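Polyketide synthase PksL (Bacillus subtilis, PDB 5E1V) contains a dehydratase domain that probably removes water from beta-hydroxyacyl intermediates during assembly of the polyketide bacillaene. Local coordinates at residues L54-I59 / F219-S224; Q84-A89 / K108-A113; H21-Q26 / Q148-S153; Q137-Y142 / Y155-G160. All coordinates share one frame; numbering follows the deposited sequence.

Contact 1 of 4, residues L54-I59 / F219-S224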
loop_
_atom_site.group_PDB
_atom_site.type_symbol
_atom_site.label_atom_id
_atom_site.label_comp_id
_atom_site.label_asym_id
_atom_site.label_seq_id
_atom_site.Cartn_x
_atom_site.Cartn_y
_atom_site.Cartn_z
ATOM N N LEU A 54 -5.937 -11.454 2.520
ATOM C CA LEU A 54 -6.051 -10.936 1.168
ATOM C C LEU A 54 -4.969 -11.696 0.370
ATOM O O LEU A 54 -3.837 -11.857 0.847
ATOM C CB LEU A 54 -5.728 -9.457 1.177
ATOM C CG LEU A 54 -5.882 -8.745 -0.218
ATOM C CD1 LEU A 54 -7.287 -8.742 -0.788
ATOM C CD2 LEU A 54 -5.413 -7.302 -0.013
ATOM N N ARG A 55 -5.373 -12.229 -0.765
ATOM C CA ARG A 55 -4.418 -12.934 -1.615
ATOM C C ARG A 55 -4.481 -12.606 -3.075
ATOM O O ARG A 55 -5.545 -12.346 -3.592
ATOM C CB ARG A 55 -4.590 -14.472 -1.490
ATOM C CG ARG A 55 -4.375 -15.075 -0.113
ATOM C CD ARG A 55 -4.636 -16.575 -0.158
ATOM N NE ARG A 55 -3.465 -17.330 -0.593
ATOM C CZ ARG A 55 -3.409 -18.662 -0.630
ATOM N NH1 ARG A 55 -4.470 -19.402 -0.267
ATOM N NH2 ARG A 55 -2.280 -19.265 -1.007
ATOM N N ASN A 56 -3.316 -12.664 -3.723
ATOM C CA ASN A 56 -3.149 -12.613 -5.175
ATOM C C ASN A 56 -3.845 -11.412 -5.762
ATOM O O ASN A 56 -4.713 -11.571 -6.585
ATOM C CB ASN A 56 -3.701 -13.917 -5.793
ATOM C CG ASN A 56 -2.915 -15.139 -5.300
ATOM O OD1 ASN A 56 -1.749 -15.033 -4.776
ATOM N ND2 ASN A 56 -3.558 -16.267 -5.349
ATOM N N LEU A 57 -3.566 -10.236 -5.195
ATOM C CA LEU A 57 -4.049 -8.980 -5.758
ATOM C C LEU A 57 -3.252 -8.604 -6.952
ATOM O O LEU A 57 -2.029 -8.551 -6.895
ATOM C CB LEU A 57 -3.952 -7.813 -4.693
ATOM C CG LEU A 57 -4.700 -6.578 -5.101
ATOM C CD1 LEU A 57 -5.492 -5.778 -4.027
ATOM C CD2 LEU A 57 -3.681 -5.600 -5.788
ATOM N N SER A 58 -3.922 -8.349 -8.072
ATOM C CA SER A 58 -3.297 -7.853 -9.261
ATOM C C SER A 58 -3.830 -6.519 -9.662
ATOM O O SER A 58 -4.998 -6.365 -9.707
ATOM C CB SER A 58 -3.611 -8.793 -10.442
ATOM O OG SER A 58 -2.854 -9.887 -10.268
ATOM N N ILE A 59 -2.917 -5.629 -9.991
ATOM C CA ILE A 59 -3.184 -4.318 -10.606
ATOM C C ILE A 59 -2.961 -4.380 -12.093
ATOM O O ILE A 59 -1.875 -4.701 -12.544
ATOM C CB ILE A 59 -2.425 -3.219 -9.907
ATOM C CG1 ILE A 59 -2.807 -3.227 -8.407
ATOM C CG2 ILE A 59 -2.659 -1.828 -10.523
ATOM C CD1 ILE A 59 -1.966 -2.199 -7.661
ATOM N N PHE A 219 1.483 -6.597 -8.187
ATOM C CA PHE A 219 0.999 -7.815 -7.503
ATOM C C PHE A 219 1.408 -7.947 -6.028
ATOM O O PHE A 219 2.577 -7.716 -5.671
ATOM C CB PHE A 219 1.514 -9.063 -8.275
ATOM C CG PHE A 219 1.026 -10.396 -7.752
ATOM C CD1 PHE A 219 -0.149 -10.956 -8.189
ATOM C CD2 PHE A 219 1.861 -11.168 -6.964
ATOM C CE1 PHE A 219 -0.554 -12.219 -7.743
ATOM C CE2 PHE A 219 1.477 -12.419 -6.520
ATOM C CZ PHE A 219 0.249 -12.942 -6.861
ATOM N N TYR A 220 0.447 -8.430 -5.190
ATOM C CA TYR A 220 0.641 -8.753 -3.805
ATOM C C TYR A 220 0.313 -10.207 -3.680
ATOM O O TYR A 220 -0.796 -10.566 -3.965
ATOM C CB TYR A 220 -0.296 -7.972 -2.777
ATOM C CG TYR A 220 -0.431 -6.489 -2.994
ATOM C CD1 TYR A 220 0.576 -5.804 -3.638
ATOM C CD2 TYR A 220 -1.608 -5.754 -2.587
ATOM C CE1 TYR A 220 0.485 -4.458 -3.932
ATOM C CE2 TYR A 220 -1.709 -4.386 -2.922
ATOM C CZ TYR A 220 -0.652 -3.755 -3.578
ATOM O OH TYR A 220 -0.573 -2.412 -3.976
ATOM N N GLU A 221 1.226 -11.031 -3.164
ATOM C CA GLU A 221 0.933 -12.445 -2.934
ATOM C C GLU A 221 -0.115 -12.611 -1.804
ATOM O O GLU A 221 -1.175 -13.284 -1.923
ATOM C CB GLU A 221 2.223 -13.219 -2.592
ATOM C CG GLU A 221 1.899 -14.669 -2.300
ATOM C CD GLU A 221 3.120 -15.548 -2.261
ATOM O OE1 GLU A 221 3.990 -15.403 -3.134
ATOM O OE2 GLU A 221 3.193 -16.370 -1.330
ATOM N N SER A 222 0.155 -11.911 -0.711
ATOM C CA SER A 222 -0.736 -11.918 0.456
ATOM C C SER A 222 -0.540 -10.739 1.390
ATOM O O SER A 222 0.535 -10.134 1.482
ATOM C CB SER A 222 -0.547 -13.176 1.330
ATOM O OG SER A 222 0.747 -13.335 1.676
ATOM N N PHE A 223 -1.616 -10.487 2.098
ATOM C CA PHE A 223 -1.653 -9.560 3.174
ATOM C C PHE A 223 -2.455 -10.178 4.257
ATOM O O PHE A 223 -3.551 -10.676 4.042
ATOM C CB PHE A 223 -2.294 -8.191 2.784
ATOM C CG PHE A 223 -2.208 -7.214 3.877
ATOM C CD1 PHE A 223 -1.051 -6.556 4.108
ATOM C CD2 PHE A 223 -3.239 -6.991 4.674
ATOM C CE1 PHE A 223 -0.941 -5.591 5.116
ATOM C CE2 PHE A 223 -3.186 -6.052 5.681
ATOM C CZ PHE A 223 -2.018 -5.370 5.915
ATOM N N SER A 224 -1.922 -10.066 5.452
ATOM C CA SER A 224 -2.498 -10.640 6.644
ATOM C C SER A 224 -2.203 -9.655 7.758
ATOM O O SER A 224 -1.074 -9.168 7.807
ATOM C CB SER A 224 -1.769 -11.974 6.959
ATOM O OG SER A 224 -2.483 -12.488 8.048
#
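N56 and L57 face Y220 together in a G1 beta bulge, with N56 in a left-handed backbone conformation (phi 53°, psi 51°). The extra residue shifts the antiparallel bonding: N56 N reaches E221 O at 2.9 Å from above the carbonyl plane, L57 N bonds Y220 O only weakly, and Y220 N returns a straighter bond to L57 O. Beyond it, L54 and F223 exchange a pair of backbone bonds. L57 lies alongside Y220, its CD2 over one ring face, 4.0 Å from the centroid, while Y220 OH is hydrogen-bonded to G31 O. With CG trans to the backbone N (chi1 -176°), F219 swings its ring across the bulge, CE1 3.7 Å from N56 CA and the S58 hydroxyl at the ring edge. A serine in place of F219 would probably uncover the bulged N56 backbone. L54 and L57 meet I38 of helix 34-44, and the pairing of strands 53-59 and 215-225 joins the two HotDog-family halves, as in a double hotdog fold.

Contact 2 of 4, residues Q84-A89 / K108-A113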
loop_
_atom_site.group_PDB
_atom_site.type_symbol
_atom_site.label_atom_id
_atom_site.label_comp_id
_atom_site.label_asym_id
_atom_site.label_seq_id
_atom_site.Cartn_x
_atom_site.Cartn_y
_atom_site.Cartn_z
ATOM N N GLN A 84 -14.622 -17.842 0.716
ATOM C CA GLN A 84 -13.673 -17.443 -0.350
ATOM C C GLN A 84 -14.302 -16.439 -1.305
ATOM O O GLN A 84 -15.281 -16.762 -1.999
ATOM C CB GLN A 84 -13.169 -18.662 -1.081
ATOM C CG GLN A 84 -12.340 -19.545 -0.148
ATOM C CD GLN A 84 -11.899 -20.834 -0.778
ATOM O OE1 GLN A 84 -12.659 -21.476 -1.518
ATOM N NE2 GLN A 84 -10.682 -21.226 -0.492
ATOM N N TRP A 85 -13.795 -15.197 -1.324
ATOM C CA TRP A 85 -14.394 -14.188 -2.216
ATOM C C TRP A 85 -13.420 -13.799 -3.344
ATOM O O TRP A 85 -12.204 -13.658 -3.144
ATOM C CB TRP A 85 -14.890 -12.883 -1.463
ATOM C CG TRP A 85 -16.004 -12.982 -0.444
ATOM C CD1 TRP A 85 -17.308 -12.572 -0.571
ATOM C CD2 TRP A 85 -15.869 -13.490 0.865
ATOM N NE1 TRP A 85 -17.980 -12.842 0.599
ATOM C CE2 TRP A 85 -17.098 -13.368 1.504
ATOM C CE3 TRP A 85 -14.788 -13.963 1.580
ATOM C CZ2 TRP A 85 -17.293 -13.758 2.798
ATOM C CZ3 TRP A 85 -14.979 -14.345 2.884
ATOM C CH2 TRP A 85 -16.212 -14.282 3.469
ATOM N N GLN A 86 -13.959 -13.584 -4.533
ATOM C CA GLN A 86 -13.192 -13.048 -5.659
ATOM C C GLN A 86 -13.646 -11.590 -5.660
ATOM O O GLN A 86 -14.809 -11.298 -5.604
ATOM C CB GLN A 86 -13.527 -13.715 -7.001
ATOM C CG GLN A 86 -12.373 -13.806 -8.120
ATOM C CD GLN A 86 -11.182 -12.737 -8.287
ATOM O OE1 GLN A 86 -11.374 -11.555 -8.605
ATOM N NE2 GLN A 86 -9.901 -13.248 -8.202
ATOM N N ILE A 87 -12.676 -10.727 -5.757
ATOM C CA ILE A 87 -12.886 -9.273 -5.782
ATOM C C ILE A 87 -12.500 -8.747 -7.161
ATOM O O ILE A 87 -11.470 -9.075 -7.701
ATOM C CB ILE A 87 -11.953 -8.628 -4.712
ATOM C CG1 ILE A 87 -12.241 -9.135 -3.300
ATOM C CG2 ILE A 87 -12.106 -7.104 -4.694
ATOM C CD1 ILE A 87 -11.026 -8.996 -2.430
ATOM N N THR A 88 -13.318 -7.885 -7.726
ATOM C CA THR A 88 -12.934 -7.204 -8.969
ATOM C C THR A 88 -13.278 -5.687 -8.828
ATOM O O THR A 88 -14.289 -5.321 -8.191
ATOM C CB THR A 88 -13.778 -7.791 -10.125
ATOM O OG1 THR A 88 -15.135 -7.475 -9.779
ATOM C CG2 THR A 88 -13.666 -9.273 -10.229
ATOM N N ALA A 89 -12.406 -4.797 -9.317
ATOM C CA ALA A 89 -12.716 -3.410 -9.199
ATOM C C ALA A 89 -12.643 -2.839 -10.621
ATOM O O ALA A 89 -11.624 -2.865 -11.255
ATOM C CB ALA A 89 -11.768 -2.705 -8.310
ATOM N N LYS A 108 -7.986 -7.013 -9.359
ATOM C CA LYS A 108 -8.727 -8.160 -8.865
ATOM C C LYS A 108 -7.910 -8.776 -7.718
ATOM O O LYS A 108 -6.726 -8.554 -7.626
ATOM C CB LYS A 108 -8.713 -9.229 -9.968
ATOM C CG LYS A 108 -9.573 -8.930 -11.163
ATOM C CD LYS A 108 -9.275 -9.966 -12.295
ATOM C CE LYS A 108 -10.181 -11.142 -12.115
ATOM N NZ LYS A 108 -9.827 -12.252 -13.060
ATOM N N ALA A 109 -8.549 -9.588 -6.896
ATOM C CA ALA A 109 -7.941 -10.161 -5.752
ATOM C C ALA A 109 -8.850 -11.242 -5.197
ATOM O O ALA A 109 -10.021 -11.330 -5.532
ATOM C CB ALA A 109 -7.727 -9.066 -4.664
ATOM N N ASP A 110 -8.307 -12.031 -4.286
ATOM C CA ASP A 110 -9.054 -13.016 -3.551
ATOM C C ASP A 110 -9.011 -12.672 -2.069
ATOM O O ASP A 110 -7.996 -12.183 -1.597
ATOM C CB ASP A 110 -8.444 -14.395 -3.707
ATOM C CG ASP A 110 -8.327 -14.837 -5.223
ATOM O OD1 ASP A 110 -9.266 -14.569 -5.981
ATOM O OD2 ASP A 110 -7.264 -15.394 -5.588
ATOM N N MET A 111 -10.105 -12.912 -1.358
ATOM C CA MET A 111 -10.058 -12.686 0.084
ATOM C C MET A 111 -10.536 -14.006 0.686
ATOM O O MET A 111 -11.591 -14.484 0.277
ATOM C CB MET A 111 -10.961 -11.549 0.503
ATOM C CG MET A 111 -11.036 -11.350 2.015
ATOM S SD MET A 111 -9.504 -10.565 2.512
ATOM C CE MET A 111 -9.897 -8.832 2.662
ATOM N N HIS A 112 -9.762 -14.534 1.624
ATOM C CA HIS A 112 -10.089 -15.807 2.299
ATOM C C HIS A 112 -10.456 -15.508 3.696
ATOM O O HIS A 112 -9.700 -14.828 4.363
ATOM C CB HIS A 112 -8.874 -16.744 2.295
ATOM C CG HIS A 112 -8.519 -17.239 0.936
ATOM N ND1 HIS A 112 -7.947 -16.425 -0.029
ATOM C CD2 HIS A 112 -8.655 -18.450 0.373
ATOM C CE1 HIS A 112 -7.771 -17.119 -1.138
ATOM N NE2 HIS A 112 -8.199 -18.349 -0.919
ATOM N N ALA A 113 -11.643 -15.958 4.107
ATOM C CA ALA A 113 -12.167 -15.721 5.453
ATOM C C ALA A 113 -11.660 -16.803 6.402
ATOM O O ALA A 113 -11.786 -16.670 7.631
ATOM C CB ALA A 113 -13.694 -15.704 5.452
#
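I87 lays its CD1 methyl over two neighbours on the facing strand, 3.9 Å from M111 CB and 4.0 Å from A109 CB. This is the inner face of an antiparallel beta hairpin, strands 84-94 and 104-112, which lies beside helix 34-44, consistent with the hotdog pattern of a sheet wrapped round a helix; I38 of that helix touches both I87 and M111. The backbones are tied at two hydrogen-bonded pairs. W85 N meets M111 O at 2.8 Å in an almost linear bond (178°), and I87 N reaches A109 O at 2.7 Å. M111 O also lies at the edge of the W85 ring, near its plane, and that indole packs further against F42 and F47.

On the opposite face the residues are polar. Q86 is bent sharply at chi2 (-30°), curling its amide back across the strand and bringing NE2 to 2.7 Å from D110 OD1. This bond is weak, its N-H...O angle only 116°, and doubtful as well, because the orientation of the amide is itself uncertain. The amide plane stands nearly perpendicular to the carboxylate. Replacing Q86 with a valine would probably take away the polar chain that lies across D110 and K108, doubtful as its amide is. Farther along the same face, Q84 NE2 approaches the H112 imidazole at its edge, 3.5 Å from CD2.

Contact 3 of 4, residues H21-Q26 / Q148-S153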
loop_
_atom_site.group_PDB
_atom_site.type_symbol
_atom_site.label_atom_id
_atom_site.label_comp_id
_atom_site.label_asym_id
_atom_site.label_seq_id
_atom_site.Cartn_x
_atom_site.Cartn_y
_atom_site.Cartn_z
ATOM N N HIS A 21 -0.563 12.572 -4.697
ATOM C CA HIS A 21 0.277 11.515 -5.200
ATOM C C HIS A 21 0.324 11.592 -6.683
ATOM O O HIS A 21 -0.634 11.247 -7.358
ATOM C CB HIS A 21 -0.265 10.139 -4.746
ATOM C CG HIS A 21 0.627 8.997 -5.107
ATOM N ND1 HIS A 21 0.344 8.147 -6.138
ATOM C CD2 HIS A 21 1.796 8.558 -4.569
ATOM C CE1 HIS A 21 1.269 7.194 -6.197
ATOM N NE2 HIS A 21 2.173 7.435 -5.266
ATOM N N VAL A 22 1.470 12.074 -7.199
ATOM C CA VAL A 22 1.608 12.431 -8.626
ATOM C C VAL A 22 2.723 11.612 -9.204
ATOM O O VAL A 22 3.835 11.637 -8.696
ATOM C CB VAL A 22 1.938 13.935 -8.823
ATOM C CG1 VAL A 22 2.049 14.284 -10.310
ATOM C CG2 VAL A 22 0.873 14.827 -8.200
ATOM N N VAL A 23 2.445 10.959 -10.313
ATOM C CA VAL A 23 3.381 10.053 -10.986
ATOM C C VAL A 23 3.531 10.408 -12.486
ATOM O O VAL A 23 2.582 10.299 -13.278
ATOM C CB VAL A 23 2.868 8.592 -10.915
ATOM C CG1 VAL A 23 3.740 7.610 -11.704
ATOM C CG2 VAL A 23 2.675 8.129 -9.457
ATOM N N TYR A 24 4.728 10.808 -12.883
ATOM C CA TYR A 24 4.969 11.351 -14.248
ATOM C C TYR A 24 3.889 12.391 -14.592
ATOM O O TYR A 24 3.207 12.291 -15.594
ATOM C CB TYR A 24 5.019 10.219 -15.277
ATOM C CG TYR A 24 6.185 9.317 -15.119
ATOM C CD1 TYR A 24 7.474 9.816 -15.116
ATOM C CD2 TYR A 24 6.023 7.959 -14.969
ATOM C CE1 TYR A 24 8.565 8.992 -14.956
ATOM C CE2 TYR A 24 7.119 7.128 -14.830
ATOM C CZ TYR A 24 8.397 7.655 -14.828
ATOM O OH TYR A 24 9.503 6.830 -14.647
ATOM N N GLY A 25 3.758 13.360 -13.695
ATOM C CA GLY A 25 2.715 14.358 -13.680
ATOM C C GLY A 25 1.230 14.000 -13.688
ATOM O O GLY A 25 0.400 14.878 -13.877
ATOM N N GLN A 26 0.842 12.758 -13.447
ATOM C CA GLN A 26 -0.601 12.436 -13.352
ATOM C C GLN A 26 -0.979 12.069 -11.915
ATOM O O GLN A 26 -0.203 11.412 -11.235
ATOM C CB GLN A 26 -0.922 11.233 -14.248
ATOM C CG GLN A 26 -0.253 11.353 -15.606
ATOM C CD GLN A 26 -0.829 10.407 -16.656
ATOM O OE1 GLN A 26 -0.080 9.857 -17.482
ATOM N NE2 GLN A 26 -2.149 10.222 -16.651
ATOM N N GLN A 148 12.897 11.265 -9.605
ATOM C CA GLN A 148 12.405 10.265 -10.541
ATOM C C GLN A 148 10.901 10.503 -10.898
ATOM O O GLN A 148 10.260 9.648 -11.419
ATOM C CB GLN A 148 12.680 8.855 -9.982
ATOM C CG GLN A 148 14.121 8.644 -9.512
ATOM C CD GLN A 148 14.441 7.197 -9.072
ATOM O OE1 GLN A 148 14.112 6.247 -9.743
ATOM N NE2 GLN A 148 15.099 7.065 -7.941
ATOM N N GLU A 149 10.409 11.712 -10.634
ATOM C CA GLU A 149 9.097 12.199 -11.044
ATOM C C GLU A 149 7.950 11.502 -10.311
ATOM O O GLU A 149 6.827 11.439 -10.800
ATOM C CB GLU A 149 8.886 12.063 -12.535
ATOM C CG GLU A 149 9.974 12.692 -13.395
ATOM C CD GLU A 149 9.533 12.743 -14.848
ATOM O OE1 GLU A 149 8.484 13.392 -15.144
ATOM O OE2 GLU A 149 10.206 12.097 -15.680
ATOM N N LEU A 150 8.258 10.992 -9.142
ATOM C CA LEU A 150 7.219 10.489 -8.210
ATOM C C LEU A 150 7.139 11.503 -7.095
ATOM O O LEU A 150 8.110 11.664 -6.373
ATOM C CB LEU A 150 7.668 9.125 -7.667
ATOM C CG LEU A 150 6.863 8.514 -6.517
ATOM C CD1 LEU A 150 5.407 8.301 -6.947
ATOM C CD2 LEU A 150 7.515 7.218 -5.994
ATOM N N VAL A 151 5.979 12.164 -6.914
ATOM C CA VAL A 151 5.851 13.299 -6.006
ATOM C C VAL A 151 4.702 13.102 -4.990
ATOM O O VAL A 151 3.531 13.318 -5.317
ATOM C CB VAL A 151 5.593 14.588 -6.828
ATOM C CG1 VAL A 151 5.422 15.812 -5.927
ATOM C CG2 VAL A 151 6.628 14.741 -7.934
ATOM N N HIS A 152 5.067 12.737 -3.770
ATOM C CA HIS A 152 4.175 12.707 -2.642
ATOM C C HIS A 152 4.203 14.106 -1.989
ATOM O O HIS A 152 5.262 14.736 -1.895
ATOM C CB HIS A 152 4.600 11.701 -1.585
ATOM C CG HIS A 152 4.856 10.324 -2.078
ATOM N ND1 HIS A 152 5.963 9.991 -2.815
ATOM C CD2 HIS A 152 4.182 9.172 -1.857
ATOM C CE1 HIS A 152 5.959 8.681 -3.033
ATOM N NE2 HIS A 152 4.877 8.167 -2.475
ATOM N N SER A 153 3.064 14.588 -1.566
ATOM C CA SER A 153 3.006 15.854 -0.864
ATOM C C SER A 153 2.047 15.657 0.253
ATOM O O SER A 153 1.197 14.747 0.209
ATOM C CB SER A 153 2.514 16.945 -1.829
ATOM O OG SER A 153 1.250 16.574 -2.358
HETATM O O HOH W 1 3.939 5.627 -4.409
HETATM O O HOH W 2 11.612 8.359 -13.147
HETATM O O HOH W 3 5.511 13.746 -11.233
#
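Strands 21-23 and 150-152 run almost exactly antiparallel (173°), with V22 and V151 as the hydrogen-bonded pair; V151 N reaches V22 O at 2.8 Å, and a third bond runs from Y24 N to E149 O. Strand 21-23 then reverses into strand 26-29 through a type I' turn from V23 to Q26. H21, G25 and P30 fit the HxxxGxxxxP signature of polyketide synthase dehydratases, so H21 is probably the active-site histidine, as in relatives.

The H21 imidazole turns its edge toward the face of H152, in an offset edge-to-face pair with centroids 5.1 Å apart and planes at 69°. ND1 of H21 is bonded to V28 O, which helps to fix the rotation of the ring, and NE2 holds a water at 2.7 Å. The same water makes a weak bond to H152 NE2, which also bonds weakly to D194. L150, with CG opposite the backbone N about chi1 (170°), places CD1 3.7 Å from both H21 NE2 and V23 CG2.

At the other end E149 closes helix 138-147 as the C-prime residue of a Schellman motif. Its carboxylate stands across the edge of the Y24 ring, whose hydroxyl is bonded to L214 N. A second water accepts from G25 N at 3.0 Å and donates to E149 O at 2.7 Å.

Contact 4 of 4, residues Q137-Y142 / Y155-G160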
loop_
_atom_site.group_PDB
_atom_site.type_symbol
_atom_site.label_atom_id
_atom_site.label_comp_id
_atom_site.label_asym_id
_atom_site.label_seq_id
_atom_site.Cartn_x
_atom_site.Cartn_y
_atom_site.Cartn_z
ATOM N N GLN A 137 17.109 9.989 6.847
ATOM C CA GLN A 137 15.821 10.650 7.067
ATOM C C GLN A 137 14.915 10.430 5.818
ATOM O O GLN A 137 15.347 10.436 4.672
ATOM C CB GLN A 137 15.986 12.135 7.440
ATOM C CG GLN A 137 14.917 12.687 8.404
ATOM C CD GLN A 137 15.011 12.153 9.847
ATOM O OE1 GLN A 137 16.099 11.820 10.347
ATOM N NE2 GLN A 137 13.859 12.080 10.530
ATOM N N LEU A 138 13.643 10.196 6.066
ATOM C CA LEU A 138 12.745 9.848 5.014
ATOM C C LEU A 138 12.505 11.011 4.035
ATOM O O LEU A 138 12.360 10.803 2.816
ATOM C CB LEU A 138 11.442 9.329 5.632
ATOM C CG LEU A 138 10.600 8.475 4.667
ATOM C CD1 LEU A 138 11.210 7.089 4.445
ATOM C CD2 LEU A 138 9.176 8.292 5.153
ATOM N N ASP A 139 12.526 12.242 4.506
ATOM C CA ASP A 139 12.477 13.350 3.538
ATOM C C ASP A 139 13.497 13.272 2.426
ATOM O O ASP A 139 13.239 13.707 1.286
ATOM C CB ASP A 139 12.706 14.646 4.234
ATOM C CG ASP A 139 11.583 15.033 5.044
ATOM O OD1 ASP A 139 10.445 14.648 4.670
ATOM O OD2 ASP A 139 11.830 15.756 6.039
ATOM N N ASP A 140 14.674 12.755 2.746
ATOM C CA ASP A 140 15.710 12.605 1.725
ATOM C C ASP A 140 15.375 11.546 0.700
ATOM O O ASP A 140 15.790 11.635 -0.447
ATOM C CB ASP A 140 17.062 12.293 2.383
ATOM C CG ASP A 140 17.551 13.454 3.277
ATOM O OD1 ASP A 140 17.285 14.628 2.925
ATOM O OD2 ASP A 140 18.175 13.188 4.317
ATOM N N VAL A 141 14.598 10.547 1.110
ATOM C CA VAL A 141 14.185 9.493 0.205
ATOM C C VAL A 141 13.067 10.062 -0.669
ATOM O O VAL A 141 13.077 9.854 -1.864
ATOM C CB VAL A 141 13.732 8.260 0.988
ATOM C CG1 VAL A 141 13.508 7.069 0.063
ATOM C CG2 VAL A 141 14.808 7.918 1.993
ATOM N N TYR A 142 12.138 10.806 -0.065
ATOM C CA TYR A 142 11.078 11.452 -0.855
ATOM C C TYR A 142 11.731 12.471 -1.817
ATOM O O TYR A 142 11.235 12.674 -2.922
ATOM C CB TYR A 142 10.078 12.174 0.027
ATOM C CG TYR A 142 9.018 11.261 0.679
ATOM C CD1 TYR A 142 8.176 10.459 -0.106
ATOM C CD2 TYR A 142 8.838 11.233 2.033
ATOM C CE1 TYR A 142 7.229 9.599 0.474
ATOM C CE2 TYR A 142 7.881 10.392 2.613
ATOM C CZ TYR A 142 7.087 9.577 1.829
ATOM O OH TYR A 142 6.137 8.789 2.446
ATOM N N TYR A 155 -0.540 15.153 2.975
ATOM C CA TYR A 155 -1.249 13.948 3.472
ATOM C C TYR A 155 -0.575 12.611 3.135
ATOM O O TYR A 155 -0.573 11.668 3.984
ATOM C CB TYR A 155 -2.635 13.934 2.864
ATOM C CG TYR A 155 -3.732 13.300 3.632
ATOM C CD1 TYR A 155 -4.573 14.082 4.412
ATOM C CD2 TYR A 155 -3.979 11.908 3.570
ATOM C CE1 TYR A 155 -5.654 13.552 5.048
ATOM C CE2 TYR A 155 -5.063 11.364 4.220
ATOM C CZ TYR A 155 -5.871 12.151 4.949
ATOM O OH TYR A 155 -6.897 11.631 5.637
ATOM N N MET A 156 0.026 12.529 1.953
ATOM C CA MET A 156 0.655 11.286 1.399
ATOM C C MET A 156 2.130 11.041 1.828
ATOM O O MET A 156 2.740 10.007 1.464
ATOM C CB MET A 156 0.563 11.289 -0.139
ATOM C CG MET A 156 -0.776 10.833 -0.711
ATOM S SD MET A 156 -0.768 9.066 -1.201
ATOM C CE MET A 156 0.059 8.169 0.059
ATOM N N LYS A 157 2.745 12.012 2.533
ATOM C CA LYS A 157 4.147 11.894 2.892
ATOM C C LYS A 157 4.178 11.415 4.299
ATOM O O LYS A 157 3.668 12.105 5.133
ATOM C CB LYS A 157 4.903 13.264 2.845
ATOM C CG LYS A 157 5.634 13.519 1.584
ATOM C CD LYS A 157 6.376 14.852 1.581
ATOM C CE LYS A 157 7.876 14.646 1.797
ATOM N NZ LYS A 157 8.465 16.024 1.957
ATOM N N ALA A 158 4.763 10.239 4.569
ATOM C CA ALA A 158 4.898 9.750 5.873
ATOM C C ALA A 158 6.089 10.591 6.490
ATOM O O ALA A 158 6.799 11.229 5.741
ATOM C CB ALA A 158 5.209 8.234 5.889
ATOM N N LYS A 159 6.174 10.565 7.814
ATOM C CA LYS A 159 7.231 11.100 8.650
ATOM C C LYS A 159 8.036 9.978 9.253
ATOM O O LYS A 159 7.477 8.918 9.567
ATOM C CB LYS A 159 6.603 11.872 9.792
ATOM C CG LYS A 159 5.712 12.947 9.238
ATOM C CD LYS A 159 6.505 14.177 8.838
ATOM C CE LYS A 159 6.380 15.269 9.881
ATOM N NZ LYS A 159 6.888 14.881 11.240
ATOM N N GLY A 160 9.347 10.216 9.396
ATOM C CA GLY A 160 10.269 9.244 9.990
ATOM C C GLY A 160 11.589 9.088 9.235
ATOM O O GLY A 160 11.999 9.972 8.490
HETATM O O HOH W 4 11.414 15.565 0.928
HETATM O O HOH W 5 4.186 7.671 1.101
#
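Y142 places CG trans to its carbonyl carbon (chi1 -80°), and K157 bends at chi3 (103°), turning CE back along the ring and NZ toward D139; the lysine chain crosses one face of the tyrosine ring, the two running in opposite directions. K157 CG sits over the ring centre, 3.9 Å from the centroid in a CH-pi contact, and CE lies 3.6 Å from Y142 CD2. Beyond the ring the ammonium reaches D139, with NZ 3.6 Å from OD1 in a long salt bridge, and a water links the same nitrogen to D139 O.

At the far end of the ring, the phenol oxygen accepts a nearly straight bond (168°) from A158 N at 2.9 Å and donates to a water at its edge, 2.6 Å from OH, which in turn donates to M156 O. Where helix 138-147 starts, L138 N bonds G160 O, and L138 CD2 packs on A158 CB. The helix of the second HotDog-family half is thereby fastened to the chain leading into strand 159-165. Its two bonds hold the phenol oxygen of Y142 in place, K157 over one face would hinder turning of the ring, and the lysine charge is carried past it to water and carboxylate.

Contacts 1 and 2 adjoin, their centres 9 Å apart, because strands 53-59 and 104-112 are neighbours: R55 N lies 2.8 Å from D110 O and S58 N 2.8 Å from K108 O, both probable hydrogen bonds. Contact 2 thus extends outward from the junction of the two halves made by contact 1. On the opposite side of the chain's centre, contacts 3 and 4 also touch, with H152 ND1 3.5 Å from Y142 CD1 and H21 CB 3.7 Å from M156 SD. D194, probably the catalytic aspartate as in related dehydratases, touches M156, so contact 4 borders the probable active site around H21. Contacts 1 and 3 stay about 10 Å apart at their nearest atoms.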